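PDB 6NKD: spore germination lipase LipC, which probably hydrolyses ester bonds of lipids as a GDSL-family lipase, with lysophospholipase activity and a likely part in spore germination. Local coordinates for residues Ser87-Leu101 with Phe140-Phe153. Sequence-based numbering, arbitrary orientation.
Sequences SLEIYEKEKDEHVFL and FPSIELADKWISGF
F140 and L88 make the first touch: methyl CD1 of L88 rests 3.8 Å from CD2 of the F140 ring, approaching it obliquely. A type I turn from F140 to I143 then leads into helix 144-157, where L145 divides its two methyls between separate partners. With CG of L145 anti to the backbone N (chi1 -174°), CD2 of L145 stands over the centre of the Y91 ring as a CH-pi contact, 3.3 Å from the centroid, while CD1 lies against the aliphatic part and carboxylate of E97. Next, the methyl of A146 meets the same CD1 branch of L88. K148, fully extended, sends its NZ to 4.2 Å from OE1 of E97, opposite charges that probably attract, though beyond salt-bridge distance.

W149 illustrates how one large knob can join three helices. Its indole enters a hole formed by S87, Y91, F100 and L101, layered between CB of F100, 3.4 Å from the centroid of the six-membered ring of W149, and CG of L145 over the opposite face. The F100 ring runs nearly parallel to the five-membered ring of W149 (planes at 12°) but slid aside. The edge of the W149 indole, by contrast, points at the face of Y91 in an offset edge-to-face pair, the Y91 ring and the six-membered ring of W149 standing at 88°. CZ3 of W149 is met by CD2 of L88 at 3.7 Å. With an alanine in place of W149, a large gap would probably open between the helices, leaving Y91 without its edge-on aromatic partner and F100 without the indole face. Farther on, CB of F153 meets the edge of the F100 ring.

The cluster thus ties helix 144-157, which links parallel strands 130-134 and 166-169, to helices 81-94 and 98-122, which link 74-77 to 130-134, in the layered alpha/beta fold of SGNH hydrolases.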
ATOM      1  N   SER A  87      23.867  -3.575   9.305  1.00 67.26           N
ATOM      2  CA  SER A  87      25.141  -3.675  10.010  1.00 67.33           C
ATOM      3  C   SER A  87      24.955  -3.562  11.518  1.00 65.61           C
ATOM      4  O   SER A  87      25.627  -4.263  12.284  1.00 67.55           O
ATOM      5  CB  SER A  87      26.106  -2.602   9.506  1.00 67.83           C
ATOM      6  OG  SER A  87      26.415  -2.800   8.138  1.00 70.05           O
ATOM      7  N   LEU A  88      24.051  -2.685  11.963  1.00 63.53           N
ATOM      8  CA  LEU A  88      23.804  -2.549  13.395  1.00 63.11           C
ATOM      9  C   LEU A  88      23.251  -3.836  13.988  1.00 63.57           C
ATOM     10  O   LEU A  88      23.563  -4.175  15.136  1.00 63.92           O
ATOM     11  CB  LEU A  88      22.847  -1.388  13.662  1.00 63.26           C
ATOM     12  CG  LEU A  88      23.466   0.009  13.693  1.00 64.01           C
ATOM     13  CD1 LEU A  88      22.417   1.046  14.061  1.00 64.16           C
ATOM     14  CD2 LEU A  88      24.633   0.051  14.668  1.00 64.04           C
ATOM     15  N   GLU A  89      22.433  -4.565  13.228  1.00 64.48           N
ATOM     16  CA  GLU A  89      21.926  -5.844  13.709  1.00 65.16           C
ATOM     17  C   GLU A  89      22.997  -6.925  13.671  1.00 65.84           C
ATOM     18  O   GLU A  89      23.015  -7.803  14.539  1.00 66.96           O
ATOM     19  CB  GLU A  89      20.710  -6.272  12.887  1.00 67.52           C
ATOM     20  CG  GLU A  89      19.588  -5.243  12.850  1.00 68.97           C
ATOM     21  CD  GLU A  89      19.063  -4.891  14.230  1.00 70.65           C
ATOM     22  OE1 GLU A  89      19.016  -5.787  15.099  1.00 73.25           O
ATOM     23  OE2 GLU A  89      18.695  -3.717  14.445  1.00 70.54           O
ATOM     24  N   ILE A  90      23.892  -6.884  12.683  1.00 65.72           N
ATOM     25  CA  ILE A  90      24.990  -7.844  12.651  1.00 68.44           C
ATOM     26  C   ILE A  90      25.974  -7.553  13.775  1.00 70.13           C
ATOM     27  O   ILE A  90      26.486  -8.473  14.424  1.00 71.43           O
ATOM     28  CB  ILE A  90      25.676  -7.838  11.273  1.00 69.44           C
ATOM     29  CG1 ILE A  90      24.712  -8.332  10.193  1.00 69.97           C
ATOM     30  CG2 ILE A  90      26.925  -8.706  11.294  1.00 73.45           C
ATOM     31  CD1 ILE A  90      25.313  -8.352   8.803  1.00 72.25           C
ATOM     32  N   TYR A  91      26.246  -6.270  14.035  1.00 70.46           N
ATOM     33  CA  TYR A  91      27.131  -5.921  15.140  1.00 72.99           C
ATOM     34  C   TYR A  91      26.529  -6.319  16.481  1.00 73.64           C
ATOM     35  O   TYR A  91      27.263  -6.684  17.405  1.00 74.90           O
ATOM     36  CB  TYR A  91      27.442  -4.423  15.124  1.00 72.23           C
ATOM     37  CG  TYR A  91      28.372  -3.991  16.237  1.00 74.28           C
ATOM     38  CD1 TYR A  91      29.750  -4.004  16.061  1.00 77.35           C
ATOM     39  CD2 TYR A  91      27.873  -3.581  17.468  1.00 73.74           C
ATOM     40  CE1 TYR A  91      30.604  -3.616  17.078  1.00 79.33           C
ATOM     41  CE2 TYR A  91      28.720  -3.196  18.492  1.00 75.34           C
ATOM     42  CZ  TYR A  91      30.084  -3.213  18.290  1.00 79.15           C
ATOM     43  OH  TYR A  91      30.931  -2.828  19.304  1.00 82.75           O
ATOM     44  N   GLU A  92      25.202  -6.257  16.607  1.00 73.61           N
ATOM     45  CA  GLU A  92      24.563  -6.634  17.863  1.00 75.24           C
ATOM     46  C   GLU A  92      24.818  -8.096  18.203  1.00 74.99           C
ATOM     47  O   GLU A  92      24.875  -8.457  19.384  1.00 75.00           O
ATOM     48  CB  GLU A  92      23.061  -6.362  17.792  1.00 79.92           C
ATOM     49  CG  GLU A  92      22.346  -6.464  19.131  1.00 87.56           C
ATOM     50  CD  GLU A  92      22.498  -5.211  19.973  1.00 93.81           C
ATOM     51  OE1 GLU A  92      22.051  -5.217  21.141  1.00 96.79           O
ATOM     52  OE2 GLU A  92      23.062  -4.216  19.468  1.00 94.91           O
ATOM     53  N   LYS A  93      24.985  -8.948  17.190  1.00 74.87           N
ATOM     54  CA  LYS A  93      25.219 -10.367  17.426  1.00 76.87           C
ATOM     55  C   LYS A  93      26.703 -10.718  17.441  1.00 78.52           C
ATOM     56  O   LYS A  93      27.143 -11.496  18.294  1.00 80.29           O
ATOM     57  CB  LYS A  93      24.496 -11.208  16.367  1.00 77.69           C
ATOM     58  CG  LYS A  93      24.433 -12.696  16.702  1.00 81.22           C
ATOM     59  CD  LYS A  93      23.651 -13.499  15.666  1.00 83.29           C
ATOM     60  CE  LYS A  93      24.533 -13.932  14.502  1.00 85.34           C
ATOM     61  NZ  LYS A  93      23.835 -14.895  13.601  1.00 88.28           N
ATOM     62  N   GLU A  94      27.489 -10.152  16.525  1.00 78.35           N
ATOM     63  CA  GLU A  94      28.885 -10.540  16.372  1.00 81.30           C
ATOM     64  C   GLU A  94      29.871  -9.555  16.988  1.00 81.53           C
ATOM     65  O   GLU A  94      31.028  -9.929  17.215  1.00 83.03           O
ATOM     66  CB  GLU A  94      29.218 -10.728  14.886  1.00 82.83           C
ATOM     67  CG  GLU A  94      28.342 -11.765  14.195  1.00 84.92           C
ATOM     68  CD  GLU A  94      28.778 -12.051  12.773  1.00 88.12           C
ATOM     69  OE1 GLU A  94      29.672 -11.337  12.270  1.00 88.38           O
ATOM     70  OE2 GLU A  94      28.230 -12.989  12.158  1.00 90.79           O
ATOM     71  N   LYS A  95      29.449  -8.318  17.256  1.00 80.82           N
ATOM     72  CA  LYS A  95      30.291  -7.302  17.895  1.00 82.49           C
ATOM     73  C   LYS A  95      31.559  -7.019  17.093  1.00 87.56           C
ATOM     74  O   LYS A  95      32.585  -6.623  17.651  1.00 89.51           O
ATOM     75  CB  LYS A  95      30.640  -7.693  19.334  1.00 82.81           C
ATOM     76  CG  LYS A  95      29.435  -7.780  20.258  1.00 80.01           C
ATOM     77  CD  LYS A  95      28.878  -6.403  20.589  1.00 76.95           C
ATOM     78  CE  LYS A  95      29.560  -5.807  21.811  1.00 77.77           C
ATOM     79  NZ  LYS A  95      29.293  -6.611  23.039  1.00 79.07           N
ATOM     80  N   ASP A  96      31.499  -7.213  15.778  1.00 91.00           N
ATOM     81  CA  ASP A  96      32.616  -6.907  14.895  1.00 96.00           C
ATOM     82  C   ASP A  96      32.443  -5.490  14.361  1.00 96.88           C
ATOM     83  O   ASP A  96      31.451  -5.190  13.688  1.00 94.39           O
ATOM     84  CB  ASP A  96      32.694  -7.914  13.748  1.00 99.00           C
ATOM     85  CG  ASP A  96      33.945  -7.746  12.903  1.00103.92           C
ATOM     86  OD1 ASP A  96      34.785  -6.882  13.233  1.00104.97           O
ATOM     87  OD2 ASP A  96      34.088  -8.482  11.904  1.00107.50           O
ATOM     88  N   GLU A  97      33.406  -4.621  14.663  1.00101.30           N
ATOM     89  CA  GLU A  97      33.343  -3.231  14.235  1.00102.68           C
ATOM     90  C   GLU A  97      33.689  -3.051  12.762  1.00103.48           C
ATOM     91  O   GLU A  97      33.509  -1.951  12.229  1.00102.11           O
ATOM     92  CB  GLU A  97      34.277  -2.386  15.106  1.00108.79           C
ATOM     93  CG  GLU A  97      33.881  -0.928  15.238  1.00110.94           C
ATOM     94  CD  GLU A  97      34.656  -0.218  16.332  1.00117.41           C
ATOM     95  OE1 GLU A  97      34.223   0.875  16.755  1.00117.88           O
ATOM     96  OE2 GLU A  97      35.694  -0.755  16.771  1.00122.19           O
ATOM     97  N   HIS A  98      34.165  -4.102  12.096  1.00114.93           N
ATOM     98  CA  HIS A  98      34.540  -4.041  10.691  1.00114.72           C
ATOM     99  C   HIS A  98      33.375  -4.305   9.746  1.00110.52           C
ATOM    100  O   HIS A  98      33.483  -3.994   8.555  1.00110.01           O
ATOM    101  CB  HIS A  98      35.665  -5.050  10.415  1.00118.56           C
ATOM    102  CG  HIS A  98      36.121  -5.083   8.988  1.00118.63           C
ATOM    103  ND1 HIS A  98      36.851  -4.066   8.415  1.00119.69           N
ATOM    104  CD2 HIS A  98      35.941  -6.011   8.017  1.00118.12           C
ATOM    105  CE1 HIS A  98      37.105  -4.366   7.154  1.00119.88           C
ATOM    106  NE2 HIS A  98      36.566  -5.540   6.887  1.00119.17           N
ATOM    107  N   VAL A  99      32.261  -4.849  10.245  1.00107.51           N
ATOM    108  CA  VAL A  99      31.183  -5.284   9.360  1.00103.94           C
ATOM    109  C   VAL A  99      30.582  -4.109   8.598  1.00101.58           C
ATOM    110  O   VAL A  99      30.185  -4.253   7.435  1.00100.80           O
ATOM    111  CB  VAL A  99      30.107  -6.054  10.156  1.00101.87           C
ATOM    112  CG1 VAL A  99      29.459  -5.161  11.204  1.00101.15           C
ATOM    113  CG2 VAL A  99      29.057  -6.630   9.215  1.00 99.09           C
ATOM    114  N   PHE A 100      30.516  -2.930   9.218  1.00101.20           N
ATOM    115  CA  PHE A 100      29.954  -1.781   8.519  1.00 99.56           C
ATOM    116  C   PHE A 100      30.990  -1.103   7.634  1.00 99.87           C
ATOM    117  O   PHE A 100      30.652  -0.608   6.555  1.00 97.75           O
ATOM    118  CB  PHE A 100      29.370  -0.775   9.512  1.00100.79           C
ATOM    119  CG  PHE A 100      28.800   0.461   8.864  1.00101.45           C
ATOM    120  CD1 PHE A 100      27.512   0.462   8.351  1.00100.94           C
ATOM    121  CD2 PHE A 100      29.554   1.621   8.764  1.00103.65           C
ATOM    122  CE1 PHE A 100      26.987   1.596   7.751  1.00100.89           C
ATOM    123  CE2 PHE A 100      29.033   2.758   8.166  1.00102.97           C
ATOM    124  CZ  PHE A 100      27.749   2.745   7.660  1.00101.27           C
ATOM    125  N   LEU A 101      32.250  -1.067   8.076  1.00102.48           N
ATOM    126  CA  LEU A 101      33.292  -0.437   7.272  1.00104.28           C
ATOM    127  C   LEU A 101      33.448  -1.142   5.930  1.00104.60           C
ATOM    128  O   LEU A 101      33.719  -0.499   4.910  1.00105.43           O
ATOM    129  CB  LEU A 101      34.616  -0.427   8.034  1.00107.08           C
ATOM    130  CG  LEU A 101      34.637   0.286   9.388  1.00106.73           C
ATOM    131  CD1 LEU A 101      36.070   0.548   9.828  1.00110.38           C
ATOM    132  CD2 LEU A 101      33.838   1.582   9.349  1.00103.83           C
ATOM    133  N   PHE A 140      19.767   7.075  15.180  1.00 52.43           N
ATOM    134  CA  PHE A 140      19.952   6.632  16.560  1.00 55.87           C
ATOM    135  C   PHE A 140      21.079   7.441  17.181  1.00 57.76           C
ATOM    136  O   PHE A 140      22.230   6.974  17.257  1.00 57.36           O
ATOM    137  CB  PHE A 140      20.235   5.133  16.623  1.00 57.08           C
ATOM    138  CG  PHE A 140      19.241   4.299  15.871  1.00 57.39           C
ATOM    139  CD1 PHE A 140      17.923   4.221  16.291  1.00 58.58           C
ATOM    140  CD2 PHE A 140      19.625   3.591  14.745  1.00 56.88           C
ATOM    141  CE1 PHE A 140      17.006   3.453  15.600  1.00 59.55           C
ATOM    142  CE2 PHE A 140      18.713   2.820  14.050  1.00 57.35           C
ATOM    143  CZ  PHE A 140      17.401   2.751  14.479  1.00 58.60           C
ATOM    144  N   PRO A 141      20.798   8.660  17.647  1.00 59.69           N
ATOM    145  CA  PRO A 141      21.866   9.507  18.195  1.00 60.72           C
ATOM    146  C   PRO A 141      22.440   8.999  19.505  1.00 62.01           C
ATOM    147  O   PRO A 141      23.590   9.323  19.823  1.00 63.10           O
ATOM    148  CB  PRO A 141      21.180  10.866  18.376  1.00 61.63           C
ATOM    149  CG  PRO A 141      19.739  10.526  18.570  1.00 61.04           C
ATOM    150  CD  PRO A 141      19.480   9.323  17.704  1.00 60.04           C
ATOM    151  N   SER A 142      21.683   8.217  20.275  1.00 63.10           N
ATOM    152  CA  SER A 142      22.186   7.701  21.541  1.00 64.82           C
ATOM    153  C   SER A 142      23.178   6.558  21.366  1.00 64.26           C
ATOM    154  O   SER A 142      23.808   6.151  22.347  1.00 68.37           O
ATOM    155  CB  SER A 142      21.022   7.245  22.423  1.00 66.02           C
ATOM    156  OG  SER A 142      20.284   6.207  21.803  1.00 68.24           O
ATOM    157  N   ILE A 143      23.334   6.036  20.153  1.00 61.03           N
ATOM    158  CA  ILE A 143      24.289   4.972  19.864  1.00 60.45           C
ATOM    159  C   ILE A 143      25.527   5.616  19.255  1.00 62.48           C
ATOM    160  O   ILE A 143      25.501   6.069  18.105  1.00 61.64           O
ATOM    161  CB  ILE A 143      23.691   3.916  18.925  1.00 57.03           C
ATOM    162  CG1 ILE A 143      22.410   3.334  19.524  1.00 55.26           C
ATOM    163  CG2 ILE A 143      24.705   2.817  18.653  1.00 57.24           C
ATOM    164  CD1 ILE A 143      21.723   2.327  18.627  1.00 53.21           C
ATOM    165  N   GLU A 144      26.619   5.656  20.022  1.00 65.93           N
ATOM    166  CA  GLU A 144      27.836   6.297  19.536  1.00 67.79           C
ATOM    167  C   GLU A 144      28.424   5.552  18.344  1.00 66.26           C
ATOM    168  O   GLU A 144      28.975   6.174  17.429  1.00 65.78           O
ATOM    169  CB  GLU A 144      28.866   6.405  20.658  1.00 72.32           C
ATOM    170  CG  GLU A 144      28.582   7.518  21.651  1.00 77.49           C
ATOM    171  CD  GLU A 144      29.850   8.105  22.239  1.00 84.70           C
ATOM    172  OE1 GLU A 144      29.752   8.930  23.173  1.00 86.28           O
ATOM    173  OE2 GLU A 144      30.947   7.745  21.761  1.00 87.05           O
ATOM    174  N   LEU A 145      28.317   4.222  18.336  1.00 65.93           N
ATOM    175  CA  LEU A 145      28.844   3.455  17.212  1.00 65.75           C
ATOM    176  C   LEU A 145      28.104   3.790  15.924  1.00 62.62           C
ATOM    177  O   LEU A 145      28.707   3.838  14.846  1.00 61.97           O
ATOM    178  CB  LEU A 145      28.758   1.959  17.504  1.00 67.19           C
ATOM    179  CG  LEU A 145      29.414   1.076  16.440  1.00 68.57           C
ATOM    180  CD1 LEU A 145      30.932   1.145  16.544  1.00 70.58           C
ATOM    181  CD2 LEU A 145      28.923  -0.352  16.541  1.00 69.05           C
ATOM    182  N   ALA A 146      26.794   4.025  16.017  1.00 61.13           N
ATOM    183  CA  ALA A 146      26.040   4.441  14.840  1.00 59.24           C
ATOM    184  C   ALA A 146      26.484   5.818  14.365  1.00 59.86           C
ATOM    185  O   ALA A 146      26.591   6.060  13.158  1.00 59.39           O
ATOM    186  CB  ALA A 146      24.543   4.431  15.142  1.00 57.33           C
ATOM    187  N   ASP A 147      26.756   6.731  15.299  1.00 61.24           N
ATOM    188  CA  ASP A 147      27.209   8.062  14.915  1.00 63.06           C
ATOM    189  C   ASP A 147      28.616   8.016  14.332  1.00 65.57           C
ATOM    190  O   ASP A 147      28.908   8.701  13.345  1.00 65.83           O
ATOM    191  CB  ASP A 147      27.154   9.002  16.119  1.00 64.03           C
ATOM    192  CG  ASP A 147      27.299  10.458  15.727  1.00 65.18           C
ATOM    193  OD1 ASP A 147      26.350  11.010  15.129  1.00 64.42           O
ATOM    194  OD2 ASP A 147      28.358  11.053  16.018  1.00 67.53           O
ATOM    195  N   LYS A 148      29.497   7.211  14.928  1.00 67.61           N
ATOM    196  CA  LYS A 148      30.859   7.091  14.415  1.00 70.39           C
ATOM    197  C   LYS A 148      30.876   6.439  13.040  1.00 69.15           C
ATOM    198  O   LYS A 148      31.611   6.876  12.147  1.00 69.99           O
ATOM    199  CB  LYS A 148      31.717   6.295  15.400  1.00 72.98           C
ATOM    200  CG  LYS A 148      33.163   6.099  14.969  1.00 75.94           C
ATOM    201  CD  LYS A 148      33.940   5.318  16.019  1.00 78.90           C
ATOM    202  CE  LYS A 148      35.423   5.243  15.683  1.00 82.23           C
ATOM    203  NZ  LYS A 148      36.201   4.548  16.748  1.00 84.27           N
ATOM    204  N   TRP A 149      30.068   5.394  12.851  1.00 67.83           N
ATOM    205  CA  TRP A 149      30.025   4.705  11.565  1.00 67.59           C
ATOM    206  C   TRP A 149      29.546   5.638  10.460  1.00 65.42           C
ATOM    207  O   TRP A 149      30.141   5.698   9.378  1.00 67.85           O
ATOM    208  CB  TRP A 149      29.114   3.480  11.663  1.00 69.81           C
ATOM    209  CG  TRP A 149      29.798   2.241  12.159  1.00 76.58           C
ATOM    210  CD1 TRP A 149      31.128   2.086  12.422  1.00 81.65           C
ATOM    211  CD2 TRP A 149      29.182   0.979  12.446  1.00 78.94           C
ATOM    212  NE1 TRP A 149      31.378   0.805  12.856  1.00 83.90           N
ATOM    213  CE2 TRP A 149      30.200   0.105  12.878  1.00 81.27           C
ATOM    214  CE3 TRP A 149      27.869   0.503  12.377  1.00 76.99           C
ATOM    215  CZ2 TRP A 149      29.946  -1.216  13.241  1.00 81.15           C
ATOM    216  CZ3 TRP A 149      27.618  -0.809  12.737  1.00 77.51           C
ATOM    217  CH2 TRP A 149      28.652  -1.654  13.164  1.00 79.53           C
ATOM    218  N   ILE A 150      28.468   6.380  10.721  1.00 60.79           N
ATOM    219  CA  ILE A 150      27.882   7.229   9.692  1.00 57.98           C
ATOM    220  C   ILE A 150      28.755   8.449   9.429  1.00 59.69           C
ATOM    221  O   ILE A 150      28.854   8.917   8.288  1.00 59.78           O
ATOM    222  CB  ILE A 150      26.444   7.607  10.098  1.00 55.35           C
ATOM    223  CG1 ILE A 150      25.575   6.346  10.136  1.00 53.57           C
ATOM    224  CG2 ILE A 150      25.855   8.642   9.152  1.00 53.63           C
ATOM    225  CD1 ILE A 150      24.134   6.592  10.512  1.00 51.69           C
ATOM    226  N   SER A 151      29.418   8.972  10.464  1.00 60.02           N
ATOM    227  CA  SER A 151      30.330  10.091  10.257  1.00 61.21           C
ATOM    228  C   SER A 151      31.505   9.689   9.374  1.00 63.28           C
ATOM    229  O   SER A 151      31.955  10.476   8.532  1.00 64.22           O
ATOM    230  CB  SER A 151      30.830  10.623  11.599  1.00 61.97           C
ATOM    231  OG  SER A 151      29.754  11.071  12.407  1.00 60.55           O
ATOM    232  N   GLY A 152      32.014   8.468   9.551  1.00 62.72           N
ATOM    233  CA  GLY A 152      33.120   8.016   8.725  1.00 64.41           C
ATOM    234  C   GLY A 152      32.718   7.824   7.275  1.00 63.35           C
ATOM    235  O   GLY A 152      33.486   8.138   6.361  1.00 65.12           O
ATOM    236  N   PHE A 153      31.510   7.308   7.046  1.00 61.75           N
ATOM    237  CA  PHE A 153      31.025   7.157   5.680  1.00 62.78           C
ATOM    238  C   PHE A 153      30.803   8.509   5.015  1.00 64.29           C
ATOM    239  O   PHE A 153      30.956   8.630   3.795  1.00 65.28           O
ATOM    240  CB  PHE A 153      29.732   6.337   5.671  1.00 61.29           C
ATOM    241  CG  PHE A 153      29.040   6.306   4.338  1.00 61.28           C
ATOM    242  CD1 PHE A 153      29.449   5.429   3.348  1.00 62.15           C
ATOM    243  CD2 PHE A 153      27.974   7.153   4.076  1.00 60.50           C
ATOM    244  CE1 PHE A 153      28.813   5.399   2.121  1.00 62.57           C
ATOM    245  CE2 PHE A 153      27.334   7.129   2.851  1.00 60.09           C
ATOM    246  CZ  PHE A 153      27.753   6.251   1.873  1.00 61.22           C
TER